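Local coordinates for protein Alpha/beta hydrolase (Streptomyces albidoflavus, PDB 6KSU) that probably acts as a stand-alone cyclase of the penicillin-binding-protein and beta-lactamase family, closing non-ribosomal peptides by heterochiral macrolactamization, at residues D29-L34 with A364-A369; E37-H42 with P356-A361; G46-V51 with E59-L64; P270-R275 with L336-D341; R342-A347 with A369-G374. All coordinates share one frame; numbering follows the deposited sequence.

Contact 1 (D29-L34 with A364-A369); sequences DAVGAL and ARLPEA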
# COMPACT_ATOMS: atom_id res chain seq x y z
N ASP A 29 -20.00 4.96 20.55
CA ASP A 29 -19.85 6.29 21.12
C ASP A 29 -18.41 6.54 21.51
O ASP A 29 -17.85 7.61 21.22
CB ASP A 29 -20.75 6.45 22.34
CG ASP A 29 -22.21 6.53 21.95
OD1 ASP A 29 -22.47 6.87 20.77
OD2 ASP A 29 -23.07 6.21 22.79
N ALA A 30 -17.78 5.56 22.16
CA ALA A 30 -16.38 5.71 22.53
C ALA A 30 -15.49 5.86 21.31
O ALA A 30 -14.49 6.59 21.36
CB ALA A 30 -15.93 4.53 23.38
N VAL A 31 -15.81 5.19 20.21
CA VAL A 31 -14.94 5.30 19.04
C VAL A 31 -15.03 6.70 18.45
O VAL A 31 -14.01 7.38 18.25
CB VAL A 31 -15.28 4.21 18.00
CG1 VAL A 31 -14.72 4.57 16.63
CG2 VAL A 31 -14.73 2.88 18.44
N GLY A 32 -16.25 7.16 18.17
CA GLY A 32 -16.43 8.53 17.71
C GLY A 32 -15.79 9.55 18.64
O GLY A 32 -15.12 10.48 18.18
N ALA A 33 -15.99 9.38 19.94
CA ALA A 33 -15.37 10.30 20.89
C ALA A 33 -13.85 10.19 20.83
O ALA A 33 -13.15 11.21 20.93
CB ALA A 33 -15.88 10.04 22.30
N LEU A 34 -13.33 8.98 20.64
CA LEU A 34 -11.89 8.80 20.51
C LEU A 34 -11.38 9.46 19.24
O LEU A 34 -10.42 10.24 19.27
CB LEU A 34 -11.55 7.32 20.53
CG LEU A 34 -10.05 7.05 20.61
CD1 LEU A 34 -9.56 7.46 22.00
CD2 LEU A 34 -9.74 5.61 20.31
N ALA A 364 -3.32 2.40 18.82
CA ALA A 364 -2.98 2.19 20.22
C ALA A 364 -4.15 2.45 21.15
O ALA A 364 -4.25 1.80 22.20
CB ALA A 364 -1.80 3.07 20.62
N ARG A 365 -5.05 3.37 20.81
CA ARG A 365 -6.12 3.73 21.73
C ARG A 365 -7.46 3.05 21.45
O ARG A 365 -8.23 2.83 22.39
CB ARG A 365 -6.30 5.25 21.74
CG ARG A 365 -5.02 5.94 22.21
CD ARG A 365 -5.26 7.16 23.07
NE ARG A 365 -6.45 7.03 23.90
CZ ARG A 365 -7.14 8.06 24.35
NH1 ARG A 365 -6.75 9.30 24.07
NH2 ARG A 365 -8.23 7.85 25.09
N LEU A 366 -7.73 2.65 20.19
CA LEU A 366 -8.95 1.89 19.91
C LEU A 366 -9.12 0.62 20.75
O LEU A 366 -10.26 0.15 20.90
CB LEU A 366 -9.04 1.51 18.42
CG LEU A 366 -9.40 2.57 17.36
CD1 LEU A 366 -8.98 2.04 15.97
CD2 LEU A 366 -10.88 2.91 17.37
N PRO A 367 -8.06 0.01 21.30
CA PRO A 367 -8.31 -1.11 22.22
C PRO A 367 -9.23 -0.76 23.37
O PRO A 367 -9.94 -1.65 23.86
CB PRO A 367 -6.90 -1.48 22.71
CG PRO A 367 -6.05 -1.21 21.52
CD PRO A 367 -6.64 0.02 20.86
N GLU A 368 -9.28 0.50 23.81
CA GLU A 368 -10.21 0.86 24.87
C GLU A 368 -11.67 0.89 24.40
O GLU A 368 -12.54 1.35 25.15
CB GLU A 368 -9.79 2.19 25.51
CG GLU A 368 -10.27 3.45 24.83
CD GLU A 368 -9.48 4.67 25.30
OE1 GLU A 368 -8.30 4.50 25.69
OE2 GLU A 368 -10.04 5.79 25.26
N ALA A 369 -11.98 0.37 23.20
CA ALA A 369 -13.34 0.03 22.83
C ALA A 369 -13.44 -1.38 22.22
O ALA A 369 -14.40 -1.67 21.50
CB ALA A 369 -13.92 1.06 21.86

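Contact 2 (E37-H42 with P356-A361); sequences ELVREH and PKLWEA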
# COMPACT_ATOMS: atom_id res chain seq x y z
N GLU A 37 -11.30 13.31 19.61
CA GLU A 37 -10.17 13.75 20.43
C GLU A 37 -8.87 13.67 19.65
O GLU A 37 -8.07 14.61 19.65
CB GLU A 37 -10.07 12.91 21.71
CG GLU A 37 -11.28 12.89 22.68
CD GLU A 37 -12.21 14.11 22.58
OE1 GLU A 37 -11.75 15.26 22.82
OE2 GLU A 37 -13.42 13.92 22.30
N LEU A 38 -8.65 12.54 18.94
CA LEU A 38 -7.35 12.34 18.30
C LEU A 38 -7.17 13.19 17.05
O LEU A 38 -6.05 13.59 16.74
CB LEU A 38 -7.15 10.86 17.97
CG LEU A 38 -7.30 9.92 19.15
CD1 LEU A 38 -6.89 8.50 18.78
CD2 LEU A 38 -6.50 10.47 20.36
N VAL A 39 -8.25 13.47 16.31
CA VAL A 39 -8.13 14.37 15.16
C VAL A 39 -7.68 15.75 15.63
O VAL A 39 -6.77 16.36 15.05
CB VAL A 39 -9.46 14.43 14.39
CG1 VAL A 39 -9.48 15.62 13.50
CG2 VAL A 39 -9.66 13.16 13.56
N ARG A 40 -8.31 16.26 16.69
CA ARG A 40 -7.94 17.57 17.22
C ARG A 40 -6.53 17.54 17.79
O ARG A 40 -5.67 18.35 17.41
CB ARG A 40 -8.97 18.00 18.27
CG ARG A 40 -10.06 18.91 17.71
CD ARG A 40 -11.38 18.90 18.49
NE ARG A 40 -12.42 19.41 17.59
CZ ARG A 40 -12.60 20.70 17.31
NH1 ARG A 40 -11.86 21.63 17.90
NH2 ARG A 40 -13.52 21.06 16.43
N GLU A 41 -6.25 16.58 18.66
CA GLU A 41 -4.94 16.48 19.31
C GLU A 41 -3.78 16.46 18.30
O GLU A 41 -2.73 17.05 18.55
CB GLU A 41 -4.93 15.24 20.20
CG GLU A 41 -3.57 14.81 20.67
CD GLU A 41 -3.69 13.74 21.74
OE1 GLU A 41 -2.77 12.90 21.84
OE2 GLU A 41 -4.71 13.73 22.46
N HIS A 42 -3.95 15.79 17.16
CA HIS A 42 -2.92 15.83 16.11
C HIS A 42 -3.21 16.90 15.05
O HIS A 42 -2.45 17.02 14.08
CB HIS A 42 -2.75 14.45 15.45
CG HIS A 42 -2.32 13.37 16.40
ND1 HIS A 42 -1.17 13.45 17.15
CD2 HIS A 42 -2.91 12.20 16.75
CE1 HIS A 42 -1.07 12.38 17.92
NE2 HIS A 42 -2.11 11.61 17.69
N PRO A 356 -0.79 9.93 9.34
CA PRO A 356 -0.08 8.75 9.88
C PRO A 356 -0.02 8.69 11.40
O PRO A 356 -0.20 7.61 11.96
CB PRO A 356 1.31 8.88 9.26
CG PRO A 356 1.03 9.52 7.96
CD PRO A 356 -0.01 10.56 8.27
N LYS A 357 0.22 9.81 12.08
CA LYS A 357 0.25 9.74 13.54
C LYS A 357 -1.15 9.54 14.11
O LYS A 357 -1.31 8.88 15.13
CB LYS A 357 0.95 10.98 14.12
CG LYS A 357 1.17 10.95 15.63
CD LYS A 357 1.77 9.62 16.15
CE LYS A 357 0.95 9.11 17.37
NZ LYS A 357 1.18 7.70 17.81
N LEU A 358 -2.17 10.07 13.43
CA LEU A 358 -3.55 9.78 13.83
C LEU A 358 -3.86 8.29 13.68
O LEU A 358 -4.53 7.69 14.53
CB LEU A 358 -4.53 10.61 12.99
CG LEU A 358 -6.00 10.36 13.30
CD1 LEU A 358 -6.41 11.06 14.57
CD2 LEU A 358 -6.92 10.81 12.18
N TRP A 359 -3.39 7.68 12.60
CA TRP A 359 -3.59 6.24 12.46
C TRP A 359 -2.91 5.49 13.60
O TRP A 359 -3.51 4.62 14.24
CB TRP A 359 -3.08 5.74 11.11
CG TRP A 359 -3.17 4.23 10.97
CD1 TRP A 359 -2.13 3.35 10.82
CD2 TRP A 359 -4.37 3.44 10.99
NE1 TRP A 359 -2.61 2.06 10.73
CE2 TRP A 359 -3.98 2.09 10.82
CE3 TRP A 359 -5.73 3.74 11.11
CZ2 TRP A 359 -4.90 1.05 10.77
CZ3 TRP A 359 -6.64 2.71 11.06
CH2 TRP A 359 -6.22 1.38 10.90
N GLU A 360 -1.65 5.84 13.88
CA GLU A 360 -0.90 5.18 14.95
C GLU A 360 -1.60 5.33 16.30
O GLU A 360 -1.84 4.35 17.00
CB GLU A 360 0.53 5.72 14.98
CG GLU A 360 1.43 5.10 16.03
CD GLU A 360 2.83 5.73 16.06
OE1 GLU A 360 3.21 6.44 15.10
OE2 GLU A 360 3.54 5.53 17.07
N ALA A 361 -1.97 6.57 16.65
CA ALA A 361 -2.67 6.80 17.91
C ALA A 361 -4.02 6.08 17.95
O ALA A 361 -4.43 5.58 19.01
CB ALA A 361 -2.86 8.30 18.13

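Contact 3 (G46-V51 with E59-L64); sequences GAQLSV and EYATGL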
# COMPACT_ATOMS: atom_id res chain seq x y z
N GLY A 46 -8.92 17.24 8.18
CA GLY A 46 -10.19 16.55 8.04
C GLY A 46 -9.94 15.07 7.97
O GLY A 46 -8.84 14.61 7.63
N ALA A 47 -10.96 14.30 8.33
CA ALA A 47 -10.76 12.86 8.40
C ALA A 47 -12.10 12.16 8.32
O ALA A 47 -13.15 12.73 8.63
CB ALA A 47 -9.99 12.46 9.67
N GLN A 48 -12.04 10.91 7.87
CA GLN A 48 -13.19 10.01 7.93
C GLN A 48 -12.72 8.72 8.57
O GLN A 48 -11.61 8.26 8.30
CB GLN A 48 -13.79 9.69 6.56
CG GLN A 48 -14.26 10.87 5.75
CD GLN A 48 -14.47 10.50 4.28
OE1 GLN A 48 -13.78 9.63 3.75
NE2 GLN A 48 -15.44 11.15 3.64
N LEU A 49 -13.56 8.17 9.44
CA LEU A 49 -13.36 6.85 10.01
C LEU A 49 -14.67 6.09 9.87
O LEU A 49 -15.73 6.59 10.27
CB LEU A 49 -12.91 6.92 11.48
CG LEU A 49 -12.79 5.59 12.24
CD1 LEU A 49 -11.52 4.79 11.85
CD2 LEU A 49 -12.82 5.84 13.73
N SER A 50 -14.61 4.93 9.25
CA SER A 50 -15.80 4.10 9.12
C SER A 50 -15.47 2.73 9.68
O SER A 50 -14.42 2.19 9.36
CB SER A 50 -16.24 4.00 7.66
OG SER A 50 -16.58 5.29 7.16
N VAL A 51 -16.35 2.21 10.52
CA VAL A 51 -16.16 0.91 11.17
C VAL A 51 -17.39 0.06 10.91
O VAL A 51 -18.51 0.46 11.27
CB VAL A 51 -15.95 1.05 12.68
CG1 VAL A 51 -15.62 -0.30 13.29
CG2 VAL A 51 -14.89 2.10 12.96
N GLU A 59 -20.18 5.61 10.87
CA GLU A 59 -19.53 6.56 9.96
C GLU A 59 -19.21 7.84 10.71
O GLU A 59 -20.12 8.57 11.11
CB GLU A 59 -20.39 6.88 8.74
CG GLU A 59 -20.93 5.69 7.97
CD GLU A 59 -21.60 6.13 6.67
OE1 GLU A 59 -20.90 6.15 5.64
OE2 GLU A 59 -22.82 6.48 6.69
N TYR A 60 -17.93 8.12 10.88
CA TYR A 60 -17.48 9.33 11.53
C TYR A 60 -16.78 10.18 10.50
O TYR A 60 -16.11 9.66 9.61
CB TYR A 60 -16.56 9.00 12.69
CG TYR A 60 -17.09 7.89 13.61
CD1 TYR A 60 -17.98 8.17 14.65
CD2 TYR A 60 -16.67 6.58 13.46
CE1 TYR A 60 -18.45 7.16 15.49
CE2 TYR A 60 -17.13 5.56 14.30
CZ TYR A 60 -18.02 5.86 15.32
OH TYR A 60 -18.47 4.84 16.15
N ALA A 61 -16.95 11.50 10.59
CA ALA A 61 -16.36 12.42 9.64
C ALA A 61 -16.30 13.79 10.28
O ALA A 61 -17.27 14.21 10.91
CB ALA A 61 -17.17 12.52 8.34
N THR A 62 -15.18 14.49 10.09
CA THR A 62 -14.99 15.76 10.76
C THR A 62 -14.04 16.62 9.95
O THR A 62 -13.31 16.13 9.08
CB THR A 62 -14.47 15.55 12.18
OG1 THR A 62 -14.60 16.75 12.95
CG2 THR A 62 -13.00 15.07 12.17
N GLY A 63 -14.08 17.93 10.23
CA GLY A 63 -13.07 18.82 9.70
C GLY A 63 -13.34 19.30 8.30
O GLY A 63 -14.47 19.30 7.81
N LEU A 64 -12.27 19.73 7.63
CA LEU A 64 -12.33 20.53 6.41
C LEU A 64 -11.81 19.75 5.21
O LEU A 64 -10.70 19.20 5.27
CB LEU A 64 -11.52 21.81 6.58
CG LEU A 64 -12.03 22.80 7.64
CD1 LEU A 64 -11.24 24.10 7.64
CD2 LEU A 64 -13.53 23.07 7.46
O HOH W 1 -16.93 8.03 7.70

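Contact 4 (P270-R275 with L336-D341); sequences PHLADR and LRIHPD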
# COMPACT_ATOMS: atom_id res chain seq x y z
N PRO A 270 -17.30 -8.24 1.18
CA PRO A 270 -17.22 -9.65 0.76
C PRO A 270 -16.10 -10.45 1.43
O PRO A 270 -16.07 -11.67 1.26
CB PRO A 270 -16.99 -9.58 -0.76
CG PRO A 270 -17.41 -8.22 -1.15
CD PRO A 270 -17.13 -7.33 0.03
N HIS A 271 -15.18 -9.81 2.15
CA HIS A 271 -14.08 -10.53 2.76
C HIS A 271 -14.43 -11.09 4.13
O HIS A 271 -13.64 -11.85 4.68
CB HIS A 271 -12.84 -9.64 2.89
CG HIS A 271 -12.28 -9.23 1.57
ND1 HIS A 271 -11.19 -9.85 0.99
CD2 HIS A 271 -12.68 -8.28 0.69
CE1 HIS A 271 -10.95 -9.31 -0.19
NE2 HIS A 271 -11.84 -8.35 -0.39
N LEU A 272 -15.57 -10.76 4.68
CA LEU A 272 -15.82 -11.09 6.07
C LEU A 272 -16.63 -12.36 6.19
O LEU A 272 -17.28 -12.81 5.24
CB LEU A 272 -16.53 -9.94 6.78
CG LEU A 272 -16.01 -8.55 6.42
CD1 LEU A 272 -16.96 -7.47 7.00
CD2 LEU A 272 -14.63 -8.38 6.99
N ALA A 273 -16.54 -12.94 7.39
CA ALA A 273 -17.31 -14.14 7.72
C ALA A 273 -18.77 -13.99 7.35
O ALA A 273 -19.35 -14.86 6.69
CB ALA A 273 -17.18 -14.44 9.22
N ASP A 274 -19.39 -12.88 7.76
CA ASP A 274 -20.81 -12.64 7.55
C ASP A 274 -21.14 -12.16 6.13
O ASP A 274 -22.17 -11.50 5.94
CB ASP A 274 -21.32 -11.64 8.59
CG ASP A 274 -20.75 -10.23 8.39
OD1 ASP A 274 -19.85 -10.07 7.53
OD2 ASP A 274 -21.20 -9.29 9.08
N ARG A 275 -20.29 -12.46 5.15
CA ARG A 275 -20.46 -11.92 3.80
C ARG A 275 -21.78 -12.32 3.14
O ARG A 275 -22.18 -11.69 2.16
CB ARG A 275 -19.30 -12.38 2.92
CG ARG A 275 -19.33 -13.88 2.66
CD ARG A 275 -18.28 -14.37 1.67
NE ARG A 275 -18.83 -14.62 0.34
CZ ARG A 275 -18.38 -14.03 -0.76
NH1 ARG A 275 -17.37 -13.17 -0.68
NH2 ARG A 275 -18.92 -14.30 -1.95
N LEU A 336 -6.71 0.84 5.67
CA LEU A 336 -7.80 -0.13 5.66
C LEU A 336 -7.38 -1.35 6.46
O LEU A 336 -6.22 -1.80 6.37
CB LEU A 336 -8.17 -0.55 4.23
CG LEU A 336 -9.07 -1.78 4.11
CD1 LEU A 336 -10.44 -1.53 4.73
CD2 LEU A 336 -9.22 -2.15 2.66
N ARG A 337 -8.31 -1.91 7.24
CA ARG A 337 -8.01 -3.07 8.07
C ARG A 337 -9.23 -3.96 8.15
O ARG A 337 -10.34 -3.48 8.42
CB ARG A 337 -7.58 -2.66 9.49
CG ARG A 337 -6.26 -1.93 9.55
CD ARG A 337 -5.07 -2.85 9.19
NE ARG A 337 -3.79 -2.19 9.44
CZ ARG A 337 -3.22 -1.33 8.61
NH1 ARG A 337 -3.79 -1.03 7.45
NH2 ARG A 337 -2.04 -0.77 8.91
N ILE A 338 -9.02 -5.26 7.96
CA ILE A 338 -10.09 -6.25 7.88
C ILE A 338 -9.75 -7.42 8.80
O ILE A 338 -8.64 -7.94 8.76
CB ILE A 338 -10.25 -6.78 6.44
CG1 ILE A 338 -10.48 -5.64 5.45
CG2 ILE A 338 -11.32 -7.82 6.39
CD1 ILE A 338 -10.30 -6.05 4.03
N HIS A 339 -10.72 -7.85 9.60
CA HIS A 339 -10.57 -9.08 10.37
C HIS A 339 -11.69 -10.01 9.93
O HIS A 339 -12.80 -9.93 10.48
CB HIS A 339 -10.63 -8.86 11.87
CG HIS A 339 -10.21 -10.05 12.67
ND1 HIS A 339 -11.04 -11.14 12.87
CD2 HIS A 339 -9.05 -10.34 13.31
CE1 HIS A 339 -10.41 -12.04 13.62
NE2 HIS A 339 -9.21 -11.57 13.90
N PRO A 340 -11.44 -10.91 8.97
CA PRO A 340 -12.55 -11.69 8.42
C PRO A 340 -13.32 -12.47 9.46
O PRO A 340 -14.57 -12.51 9.41
CB PRO A 340 -11.86 -12.61 7.41
CG PRO A 340 -10.58 -11.92 7.11
CD PRO A 340 -10.15 -11.24 8.34
N ASP A 341 -12.64 -13.06 10.44
CA ASP A 341 -13.35 -14.01 11.29
C ASP A 341 -14.29 -13.30 12.24
O ASP A 341 -15.39 -13.81 12.52
CB ASP A 341 -12.37 -14.93 12.02
CG ASP A 341 -11.79 -16.00 11.10
OD1 ASP A 341 -12.13 -15.99 9.89
OD2 ASP A 341 -11.01 -16.84 11.57

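Contact 5 (R342-A347 with A369-G374); sequences RSLALA and AGLDVG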
# COMPACT_ATOMS: atom_id res chain seq x y z
N ARG A 342 -13.92 -12.12 12.71
CA ARG A 342 -14.80 -11.30 13.52
C ARG A 342 -15.72 -10.40 12.70
O ARG A 342 -16.47 -9.61 13.28
CB ARG A 342 -13.97 -10.47 14.50
CG ARG A 342 -13.18 -11.31 15.49
CD ARG A 342 -12.15 -10.49 16.27
NE ARG A 342 -12.81 -9.42 17.02
CZ ARG A 342 -12.18 -8.46 17.67
NH1 ARG A 342 -10.85 -8.42 17.70
NH2 ARG A 342 -12.88 -7.53 18.32
N SER A 343 -15.69 -10.50 11.36
CA SER A 343 -16.53 -9.69 10.49
C SER A 343 -16.37 -8.21 10.81
O SER A 343 -17.35 -7.48 11.05
CB SER A 343 -18.00 -10.12 10.57
OG SER A 343 -18.16 -11.48 10.18
N LEU A 344 -15.11 -7.76 10.83
CA LEU A 344 -14.80 -6.40 11.23
C LEU A 344 -13.93 -5.74 10.16
O LEU A 344 -12.92 -6.31 9.73
CB LEU A 344 -14.10 -6.39 12.58
CG LEU A 344 -13.86 -5.08 13.33
CD1 LEU A 344 -13.37 -5.48 14.68
CD2 LEU A 344 -12.89 -4.08 12.68
N ALA A 345 -14.31 -4.53 9.76
CA ALA A 345 -13.53 -3.72 8.84
C ALA A 345 -13.61 -2.27 9.27
O ALA A 345 -14.66 -1.79 9.71
CB ALA A 345 -14.03 -3.86 7.40
N LEU A 346 -12.48 -1.58 9.16
CA LEU A 346 -12.42 -0.17 9.49
C LEU A 346 -11.44 0.51 8.55
O LEU A 346 -10.42 -0.07 8.16
CB LEU A 346 -12.02 0.07 10.95
CG LEU A 346 -10.66 -0.29 11.55
CD1 LEU A 346 -9.63 0.71 11.23
CD2 LEU A 346 -10.82 -0.29 13.04
N ALA A 347 -11.77 1.72 8.17
CA ALA A 347 -10.98 2.47 7.22
C ALA A 347 -10.85 3.87 7.76
O ALA A 347 -11.77 4.38 8.41
CB ALA A 347 -11.63 2.51 5.84
N ALA A 369 -11.98 0.37 23.20
CA ALA A 369 -13.34 0.03 22.83
C ALA A 369 -13.44 -1.38 22.22
O ALA A 369 -14.40 -1.67 21.50
CB ALA A 369 -13.92 1.06 21.86
N GLY A 370 -12.47 -2.25 22.51
CA GLY A 370 -12.48 -3.62 22.02
C GLY A 370 -11.94 -3.82 20.62
O GLY A 370 -11.97 -4.95 20.11
N LEU A 371 -11.44 -2.76 19.98
CA LEU A 371 -10.91 -2.82 18.62
C LEU A 371 -9.39 -2.85 18.68
O LEU A 371 -8.71 -1.84 18.52
CB LEU A 371 -11.38 -1.62 17.81
CG LEU A 371 -12.80 -1.64 17.28
CD1 LEU A 371 -12.88 -0.84 16.00
CD2 LEU A 371 -13.18 -3.07 17.04
N ASP A 372 -8.84 -4.06 18.86
CA ASP A 372 -7.40 -4.25 18.97
C ASP A 372 -6.82 -4.62 17.61
O ASP A 372 -6.55 -5.79 17.29
CB ASP A 372 -7.09 -5.31 20.03
CG ASP A 372 -7.99 -6.53 19.93
OD1 ASP A 372 -9.10 -6.44 19.34
OD2 ASP A 372 -7.58 -7.60 20.44
N VAL A 373 -6.62 -3.60 16.77
CA VAL A 373 -6.03 -3.83 15.46
C VAL A 373 -4.60 -4.33 15.64
O VAL A 373 -3.90 -3.92 16.57
CB VAL A 373 -6.07 -2.54 14.62
CG1 VAL A 373 -5.62 -2.83 13.19
CG2 VAL A 373 -7.45 -1.92 14.66
N GLY A 374 -4.17 -5.23 14.76
CA GLY A 374 -2.81 -5.73 14.86
C GLY A 374 -1.80 -4.62 14.66
O GLY A 374 -2.08 -3.60 14.02

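Contact 1 (D29-L34 with A364-A369)
A30 and A369 mark the closest approach of the two backbones, 6.4 Å between their CA atoms, where helix 23-41 passes the chain just beyond the short 3-10 segment 366-367. Small residues suit this spot: their short methyl side chains let the backbones come this near and still meet, A30 CB lying 4.3 Å from A369 CB. One turn on, L34 does most of the work. A chi1 near 180° (-171°) swings its CG away from the backbone N and across to the segment 364-369, where the two methyls spread over different partners. CD1 sits over the centre of the R365 guanidinium face, 3.4 Å from CZ, while CD2 settles 3.6 Å from the backbone N of L366. Arginine fits here because its flat end offers an apolar face to the leucine and keeps its N-H groups for the rim. There R365 NH2 forms a salt bridge to E368 OE2 at 2.7 Å, met on the syn side of the carboxylate; this bond, tilted about 19° from the guanidinium plane, probably helps to orient the group under L34 CD1. Deeper in, V31 CG2 touches both L366 CD2 and A369 CB, each at 4.0 Å; V31 and L366 bring branched side chains to the small methyl of A369, all three buried. On its other side V31 meets L49 and Y60 of the hairpin strands 46-53 and 56-63, and L366 reaches L346 of strand 344-350, while A369 O is bound by R53. The two helices therefore lie together across one face of the seven-stranded antiparallel sheet.

Contact 2 (E37-H42 with P356-A361)
L38 on helix 23-41 and H42 just after it face L358, A361 and K357 on helix 355-365, forming a roughly antiparallel helix pair that covers one face of the sheet in this beta-lactamase-like domain. The axes of helical segments 37-41 and 356-361 approach to 9.7 Å and their directions differ by 143°. Apolar contacts fill the middle. L358, with CG anti to its backbone N (chi1 179°), pushes CD1 against the opposite helix, 3.4 Å from L38 O and a tight 3.5 Å from L38 CB. Its other methyl, CD2, lies 3.9 Å from V39 CG2, and both residues continue onto V44 in the loop beyond. L38 CD1 in turn reaches A361 CB at 4.1 Å; alanine suits the place because its small side chain lets the leucine lie close to the helix backbone. Further along helix 355-365, L38 also touches L362 and R365. The second kind of contact is a CH-pi interaction: K357 CG stands over one face of the H42 imidazole, 3.8 Å from the ring centroid and offset toward the rim. A lysine can do this because its long aliphatic chain, bent at chi2 and chi3, runs past the ring while the ammonium turns back to its own helix. There K357 NZ makes a salt bridge with E360 OE2 at 3.3 Å. That nearby positive charge would, if anything, disfavour protonation of H42. At the ring edge H42 NE2, buried and without a polar partner in the model, lies against A361 CB at 3.4 Å.

Contact 3 (G46-V51 with E59-L64)
The phenol ring of Y60 turns an edge toward L49 and V51: L49 O lies near the ring plane, 3.3 Å from Y60 CD2, and V51 CG2 approaches the same rim. V31 and F35 of helix 23-41 pack around the ring, and its hydroxyl is hydrogen-bonded to R28 O, so a tyrosine spans from sheet to helix with a polar tip. The strands carrying these residues, 46-53 and 56-63, form a beta hairpin at the border of the domain's antiparallel sheet, 56-63 being one of its two edge strands. A47 with T62 and L49 with Y60 are hydrogen-bonded pairs, each joined by two backbone bonds; the shortest, Y60 N to L49 O, is 2.7 Å long. Between and beside them G46-G63, Q48-A61 and S50-E59 are non-hydrogen-bonded pairs. Glycines suit the first, whose CA atoms are 4.0 Å apart: a CB on G46 would run into L64 O and one on G63 into G46 CA, and G63 also has positive phi, which favours glycine. A47, L49, Y60 and T62 share the face toward helix 23-41, L49 and Y60 lying side by side with their CD2 atoms 3.9 Å apart. Q48, S50, A61 and E59 occupy the other face, where polar ends find partners beyond the hairpin: Q48 bonds to T349, and S50 and E59 both reach T262 of helix 261-268. On this face a water bridges the strands, 2.8 Å from S50 OG and donating to Y60 O at 2.6 Å.

Contact 4 (P270-R275 with L336-D341)
L272 swings its CG away from the carbonyl carbon and beside the backbone N (chi1 -42°); a chi2 of 170° extends CD1, and the other branch, CD2, is the one that reaches I338, whose CG2 branch is anti to its own backbone N. The two side chains cross at about a right angle, and L272 CD2 presses on I338 CG2 at 3.4 Å, tighter than ordinary van der Waals contact. Branched aliphatic residues suit this buried place, since each offers a methyl from a different direction. H271 CB adds a looser touch to the same I338 CG2, at 4.2 Å. The polar end of its imidazole is bound elsewhere: NE2 is hydrogen-bonded to E91, and the ring meets F87 of helix 85-98. L272 also opens a type I beta turn, L272 to R275, closed by a weak backbone bond. The turn sets A273 just past the end of strand 332-339, a member of the central antiparallel sheet, at P340. Here A273 N donates to P340 O at 2.9 Å and 157°, the one hydrogen bond across the contact. The methyl of A273 comes 3.3 Å from that same oxygen, a fit that a small residue allows. P340 in turn lays its CB against H271 O at 3.3 Å. Behind the turn, R275 NH1 reaches back to P270 O, 2.8 Å away in the carbonyl plane and on a lone pair, tying together the two ends of the segment 270-275.

Contact 5 (R342-A347 with A369-G374)
L344 and L346 on strand 344-350 grip L371 from two points, and this is the tight, buried part of the contact. L344 CD1 lies only 3.4 Å from L371 CD2, closer than methyls usually come. L346 meets the other branch of L371 tip to tip, its CD2 3.6 Å from L371 CD1. To get there L346 accepts the crowded position between backbone N and carbonyl carbon (chi1 65°), which also brings CD2 to within 4.1 Å of V373 CG2. A leucine at 371 serves well because its fork answers two neighbours on the strand at once, and V51 of the adjoining strand extends the apolar patch. Toward solvent the contact becomes polar and sparser. R342 stands just before S343 and L344, which form a G1 beta bulge opposite H339, and its guanidinium points an edge at the loop. NH1 makes a salt bridge to D372 OD1 at 3.1 Å, while NH2 donates to G370 O at 3.3 Å; both acceptors lie in the guanidinium plane, although the D372 carboxylate is turned 55° from it. G370 has positive phi, a backbone shape that favours glycine. R342 NE binds a malonate ion, probably from the crystallisation liquor. In the crystal these three acceptors probably restrain the guanidinium's rotation; the salt bridge, at the exposed rim, is probably partly screened by solvent, while the buried leucines meet without polar groups.

Overall arrangement
From the N terminus, helix 23-41 supplies the first halves of contacts 1 and 2, which stay open until the chain returns through helix 355-365. Contact 3 closes first, a short hairpin loop at the border of the sheet. Later contact 4 closes a loop of some sixty residues, joining the segment after helix 261-268 to the end of strand 332-339. Contacts 3 and 4 lie in series within contact 2, which lies within contact 1. Contact 5 opens on the next strand, 344-350, before contacts 2 and 1 close, and so crosses both; it shares A369 with contact 1. Contacts 1 and 2 join two helices, contact 3 borders the sheet, and contacts 4 and 5 fasten loops to strands.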